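Local coordinates for protein branched-chain-amino-acid aminotransferase (Deinococcus radiodurans, PDB 3UZO) that probably transfers amino groups between leucine, isoleucine or valine and 2-oxoglutarate, using pyridoxal 5'-phosphate as cofactor, at residues D224-D229 / T309-I314; I89-P94 / D120-V125. All coordinates share one frame; numbering follows the deposited sequence.

Interaction 1: residues D224-D229 / T309-I314; sequences DVIYLD and TPIGGI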
loop_
_atom_site.group_PDB
_atom_site.type_symbol
_atom_site.label_atom_id
_atom_site.label_comp_id
_atom_site.label_asym_id
_atom_site.label_seq_id
_atom_site.Cartn_x
_atom_site.Cartn_y
_atom_site.Cartn_z
ATOM N N ASP A 224 -18.392 -7.639 5.215
ATOM C CA ASP A 224 -16.953 -7.433 5.179
ATOM C C ASP A 224 -16.267 -8.414 6.127
ATOM O O ASP A 224 -16.910 -9.249 6.766
ATOM C CB ASP A 224 -16.646 -5.990 5.611
ATOM C CG ASP A 224 -15.248 -5.525 5.219
ATOM O OD1 ASP A 224 -14.845 -4.437 5.691
ATOM O OD2 ASP A 224 -14.553 -6.224 4.448
ATOM N N VAL A 225 -14.951 -8.298 6.216
ATOM C CA VAL A 225 -14.167 -9.152 7.089
ATOM C C VAL A 225 -13.855 -8.395 8.371
ATOM O O VAL A 225 -13.697 -7.173 8.360
ATOM C CB VAL A 225 -12.814 -9.546 6.416
ATOM C CG1 VAL A 225 -11.854 -10.125 7.450
ATOM C CG2 VAL A 225 -13.055 -10.556 5.305
ATOM N N ILE A 226 -13.819 -9.101 9.492
ATOM C CA ILE A 226 -13.412 -8.447 10.721
ATOM C C ILE A 226 -12.054 -9.075 10.924
ATOM O O ILE A 226 -11.930 -10.299 11.007
ATOM C CB ILE A 226 -14.329 -8.744 11.917
ATOM C CG1 ILE A 226 -15.671 -8.039 11.719
ATOM C CG2 ILE A 226 -13.681 -8.231 13.198
ATOM C CD1 ILE A 226 -16.586 -8.078 12.926
ATOM N N TYR A 227 -11.029 -8.234 10.965
ATOM C CA TYR A 227 -9.667 -8.709 11.114
ATOM C C TYR A 227 -9.246 -8.952 12.557
ATOM O O TYR A 227 -9.733 -8.297 13.478
ATOM C CB TYR A 227 -8.704 -7.727 10.437
ATOM C CG TYR A 227 -8.931 -7.606 8.941
ATOM C CD1 TYR A 227 -9.955 -6.803 8.426
ATOM C CD2 TYR A 227 -8.150 -8.333 8.042
ATOM C CE1 TYR A 227 -10.192 -6.731 7.042
ATOM C CE2 TYR A 227 -8.378 -8.273 6.671
ATOM C CZ TYR A 227 -9.399 -7.473 6.178
ATOM O OH TYR A 227 -9.613 -7.434 4.822
ATOM N N LEU A 228 -8.338 -9.911 12.726
ATOM C CA LEU A 228 -7.801 -10.283 14.027
ATOM C C LEU A 228 -6.349 -9.824 14.071
ATOM O O LEU A 228 -5.768 -9.523 13.030
ATOM C CB LEU A 228 -7.874 -11.802 14.205
ATOM C CG LEU A 228 -9.253 -12.433 14.006
ATOM C CD1 LEU A 228 -9.174 -13.946 14.198
ATOM C CD2 LEU A 228 -10.231 -11.808 14.989
ATOM N N ASP A 229 -5.752 -9.780 15.261
ATOM C CA ASP A 229 -4.373 -9.323 15.352
ATOM C C ASP A 229 -3.494 -10.182 14.446
ATOM O O ASP A 229 -3.588 -11.417 14.449
ATOM C CB ASP A 229 -3.871 -9.368 16.798
ATOM C CG ASP A 229 -3.706 -10.779 17.318
ATOM O OD1 ASP A 229 -4.729 -11.425 17.640
ATOM O OD2 ASP A 229 -2.542 -11.234 17.392
ATOM N N THR A 309 -22.840 0.498 12.208
ATOM C CA THR A 309 -23.535 -0.549 11.475
ATOM C C THR A 309 -23.647 -1.705 12.465
ATOM O O THR A 309 -22.645 -2.336 12.800
ATOM C CB THR A 309 -22.716 -1.025 10.263
ATOM O OG1 THR A 309 -22.548 0.058 9.339
ATOM C CG2 THR A 309 -23.424 -2.179 9.567
ATOM N N PRO A 310 -24.868 -1.992 12.953
ATOM C CA PRO A 310 -25.034 -3.089 13.907
ATOM C C PRO A 310 -24.497 -4.390 13.332
ATOM O O PRO A 310 -24.659 -4.664 12.143
ATOM C CB PRO A 310 -26.547 -3.140 14.127
ATOM C CG PRO A 310 -26.992 -1.710 13.833
ATOM C CD PRO A 310 -26.167 -1.383 12.618
ATOM N N ILE A 311 -23.842 -5.182 14.172
ATOM C CA ILE A 311 -23.320 -6.458 13.720
ATOM C C ILE A 311 -24.287 -7.550 14.179
ATOM O O ILE A 311 -24.484 -7.764 15.377
ATOM C CB ILE A 311 -21.898 -6.705 14.272
ATOM C CG1 ILE A 311 -20.935 -5.670 13.671
ATOM C CG2 ILE A 311 -21.444 -8.136 13.946
ATOM C CD1 ILE A 311 -19.524 -5.683 14.261
ATOM N N GLY A 312 -24.922 -8.205 13.216
ATOM C CA GLY A 312 -25.867 -9.258 13.541
ATOM C C GLY A 312 -25.123 -10.426 14.147
ATOM O O GLY A 312 -25.427 -10.871 15.252
ATOM N N GLY A 313 -24.128 -10.912 13.418
ATOM C CA GLY A 313 -23.340 -12.023 13.903
ATOM C C GLY A 313 -21.973 -12.061 13.261
ATOM O O GLY A 313 -21.725 -11.389 12.256
ATOM N N ILE A 314 -21.075 -12.847 13.841
ATOM C CA ILE A 314 -19.733 -12.968 13.301
ATOM C C ILE A 314 -19.408 -14.428 13.037
ATOM O O ILE A 314 -19.547 -15.274 13.920
ATOM C CB ILE A 314 -18.671 -12.402 14.271
ATOM C CG1 ILE A 314 -18.911 -10.907 14.505
ATOM C CG2 ILE A 314 -17.279 -12.624 13.698
ATOM C CD1 ILE A 314 -17.834 -10.245 15.352
#
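I226 meets I311 and I314 through one methyl group, and apolar packing carries the whole contact, which buries 102 Å² in total. The CD1 end of I226 reaches the CD1 end of I314 at 3.5 Å, a tight contact between two terminal methyls. The side chains of I226 and I314 cross at about a right angle, and I226 CD1 also comes within 4.0 Å of I314 CG1, which places it against the outer end of the I314 chain. I311 is touched more lightly, with its CD1 4.0 Å from I226 CD1. I311 CD1 and I314 CD1 are themselves 5.0 Å apart, and I226 CD1 sits between them, the directions to the two methyls making an angle of about 83°. The reach of I226 comes from an extended chain: CG1 lies beside the backbone N (chi1 -71°) and CD1 continues trans (chi2 -171°), carrying the methyl far from the main chain.

The polar groups take no part in this cluster. D224 OD2 receives a weak hydrogen bond from V225 N at 2.8 Å, while D229 turns to T232, T234 and T235, and T309 OG1 to A306 O. An aromatic contact also lies apart from the isoleucines: V225 CG1 sits 3.7 Å above the plane of the Y227 ring, over its centre.

Strand 183-186 pairs in parallel with both 224-225 and 309-316, and its I186 bonds to the backbone of both D224 and I226. F185 from this central strand touches I226 and I311, and F244 touches all three isoleucines. The contact therefore links segment 224-229 to strand 309-316 across strand 183-186, in the buried core of the mixed-sheet domain of a class-IV aminotransferase, with the I226 side chain about 11 Å from the bound pyridoxal phosphate.

Interaction 2: residues I89-P94 / D120-V125; sequences INLFRP and DACLQV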
loop_
_atom_site.group_PDB
_atom_site.type_symbol
_atom_site.label_atom_id
_atom_site.label_comp_id
_atom_site.label_asym_id
_atom_site.label_seq_id
_atom_site.Cartn_x
_atom_site.Cartn_y
_atom_site.Cartn_z
ATOM N N ILE A 89 -25.185 24.391 8.125
ATOM C CA ILE A 89 -24.402 23.239 7.689
ATOM C C ILE A 89 -23.319 22.866 8.698
ATOM O O ILE A 89 -22.476 23.697 9.068
ATOM C CB ILE A 89 -23.700 23.506 6.342
ATOM C CG1 ILE A 89 -24.732 23.866 5.269
ATOM C CG2 ILE A 89 -22.891 22.269 5.916
ATOM C CD1 ILE A 89 -24.105 24.338 3.961
ATOM N N ASN A 90 -23.335 21.607 9.118
ATOM C CA ASN A 90 -22.363 21.093 10.078
ATOM C C ASN A 90 -21.224 20.306 9.438
ATOM O O ASN A 90 -21.445 19.470 8.563
ATOM C CB ASN A 90 -23.047 20.166 11.091
ATOM C CG ASN A 90 -23.811 20.919 12.161
ATOM O OD1 ASN A 90 -23.819 22.150 12.187
ATOM N ND2 ASN A 90 -24.449 20.175 13.063
ATOM N N LEU A 91 -20.005 20.586 9.887
ATOM C CA LEU A 91 -18.824 19.857 9.448
ATOM C C LEU A 91 -18.430 19.207 10.781
ATOM O O LEU A 91 -18.228 19.904 11.779
ATOM C CB LEU A 91 -17.753 20.826 8.938
ATOM C CG LEU A 91 -16.540 20.262 8.187
ATOM C CD1 LEU A 91 -16.956 19.236 7.121
ATOM C CD2 LEU A 91 -15.809 21.436 7.539
ATOM N N PHE A 92 -18.375 17.877 10.803
ATOM C CA PHE A 92 -18.084 17.114 12.019
ATOM C C PHE A 92 -16.605 16.851 12.316
ATOM O O PHE A 92 -15.907 16.187 11.549
ATOM C CB PHE A 92 -18.841 15.780 11.947
ATOM C CG PHE A 92 -18.755 14.954 13.199
ATOM C CD1 PHE A 92 -19.455 15.327 14.349
ATOM C CD2 PHE A 92 -17.999 13.787 13.224
ATOM C CE1 PHE A 92 -19.407 14.542 15.509
ATOM C CE2 PHE A 92 -17.939 12.990 14.379
ATOM C CZ PHE A 92 -18.644 13.365 15.522
ATOM N N ARG A 93 -16.145 17.380 13.444
ATOM C CA ARG A 93 -14.768 17.228 13.913
ATOM C C ARG A 93 -13.645 17.222 12.859
ATOM O O ARG A 93 -12.762 16.353 12.887
ATOM C CB ARG A 93 -14.678 15.954 14.769
ATOM C CG ARG A 93 -15.795 15.833 15.799
ATOM C CD ARG A 93 -15.486 14.781 16.852
ATOM N NE ARG A 93 -14.399 15.218 17.725
ATOM C CZ ARG A 93 -13.825 14.464 18.654
ATOM N NH1 ARG A 93 -14.226 13.212 18.846
ATOM N NH2 ARG A 93 -12.850 14.970 19.394
ATOM N N PRO A 94 -13.637 18.207 11.939
ATOM C CA PRO A 94 -12.592 18.247 10.912
ATOM C C PRO A 94 -11.175 18.397 11.462
ATOM O O PRO A 94 -10.210 17.999 10.813
ATOM C CB PRO A 94 -13.009 19.430 10.043
ATOM C CG PRO A 94 -13.634 20.363 11.058
ATOM C CD PRO A 94 -14.487 19.413 11.867
ATOM N N ASP A 120 -9.754 24.750 5.850
ATOM C CA ASP A 120 -10.135 25.763 4.877
ATOM C C ASP A 120 -10.448 25.105 3.535
ATOM O O ASP A 120 -11.356 25.538 2.823
ATOM C CB ASP A 120 -9.023 26.798 4.697
ATOM C CG ASP A 120 -9.371 27.834 3.643
ATOM O OD1 ASP A 120 -8.898 27.708 2.497
ATOM O OD2 ASP A 120 -10.141 28.762 3.961
ATOM N N ALA A 121 -9.706 24.053 3.195
ATOM C CA ALA A 121 -9.945 23.353 1.932
ATOM C C ALA A 121 -11.330 22.683 1.934
ATOM O O ALA A 121 -12.073 22.776 0.962
ATOM C CB ALA A 121 -8.853 22.308 1.686
ATOM N N CYS A 122 -11.682 22.003 3.020
ATOM C CA CYS A 122 -12.995 21.373 3.064
ATOM C C CYS A 122 -14.107 22.435 3.059
ATOM O O CYS A 122 -15.125 22.255 2.393
ATOM C CB CYS A 122 -13.117 20.439 4.273
ATOM S SG CYS A 122 -12.745 21.183 5.849
ATOM N N LEU A 123 -13.916 23.542 3.776
ATOM C CA LEU A 123 -14.935 24.597 3.786
ATOM C C LEU A 123 -15.147 25.122 2.367
ATOM O O LEU A 123 -16.286 25.262 1.916
ATOM C CB LEU A 123 -14.525 25.748 4.709
ATOM C CG LEU A 123 -14.489 25.413 6.204
ATOM C CD1 LEU A 123 -13.916 26.581 6.985
ATOM C CD2 LEU A 123 -15.903 25.068 6.676
ATOM N N GLN A 124 -14.051 25.404 1.665
ATOM C CA GLN A 124 -14.141 25.888 0.289
ATOM C C GLN A 124 -14.919 24.909 -0.580
ATOM O O GLN A 124 -15.779 25.312 -1.359
ATOM C CB GLN A 124 -12.755 26.083 -0.326
ATOM C CG GLN A 124 -11.994 27.311 0.153
ATOM C CD GLN A 124 -10.801 27.619 -0.740
ATOM O OE1 GLN A 124 -10.946 27.761 -1.951
ATOM N NE2 GLN A 124 -9.620 27.726 -0.143
ATOM N N VAL A 125 -14.613 23.621 -0.449
ATOM C CA VAL A 125 -15.301 22.607 -1.244
ATOM C C VAL A 125 -16.775 22.513 -0.872
ATOM O O VAL A 125 -17.626 22.450 -1.751
ATOM C CB VAL A 125 -14.620 21.214 -1.090
ATOM C CG1 VAL A 125 -15.436 20.111 -1.806
ATOM C CG2 VAL A 125 -13.222 21.275 -1.675
#
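L91 of strand 89-91 and L123 of helix 115-128 have the closest CA atoms of the two segments, 8.3 Å apart, a spacing at which strand and helix meet through side chains. On the strand side a single methyl does the touching. L91 CD2 lies 3.5 Å from C122 SG and 3.7 Å from L123 CD2, and the directions to these two atoms are roughly at right angles, so the methyl fills the angle between neighbouring helix residues. L91 CG stands opposite the backbone N (chi1 -169°), and CD2 is the outstretched branch, anti to CA, which carries furthest from the strand.

The helix residues arrive differently. C122 projects toward the strand, with SG placed between its own N and carbonyl carbon (chi1 54°), and lays its sulfur against the methyl as an apolar surface. The first bond of the L123 side chain does not aim at the strand, yet its end comes nearer: CD1 runs on anti to CA, and the other branch, CD2, is turned to the strand, where the two leucines cross obliquely.

Polar interactions lie elsewhere on the helix. Q124 NE2 donates to D120 OD1 at 2.7 Å and 160°, one turn back; the carboxylate oxygen is met on its syn side, with the donor tilted from the carboxylate plane. The same turn carries the backbone bond from Q124 N to D120 O, 2.9 Å long. Beyond the strand, R93 occupies the N-cap position of helix 94-107 and makes a cation-pi interaction with W354.

L144 of strand 141-151 touches L91, C122 and V125, while A121 and V125 lean on strand 162-172. Helix 115-128 thus covers a face of the antiparallel sheet that contains strand 89-91, and the L91 contact belongs to the helix-on-sheet core of the small alpha/beta domain characteristic of fold-type IV aminotransferases.

How the interactions relate
Both contacts are apolar and buried, but they belong to different sheets on opposite sides of the chain's centre: their centres are 30 Å apart and they share no secondary-structure element. Interaction 1 joins the 224-229 segment to strand 309-316 across strand 183-186, using isoleucines alone. Interaction 2 seats a helix on the antiparallel sheet, and its mixture of leucine and cysteine includes L123, which is partly exposed. In each, one terminal methyl touches two partners. Neither is part of the ligand pocket; the I226 and L91 side chains lie about 11 and 12 Å from bound pyridoxal phosphate, which in this fold sits at the interface between the two domains.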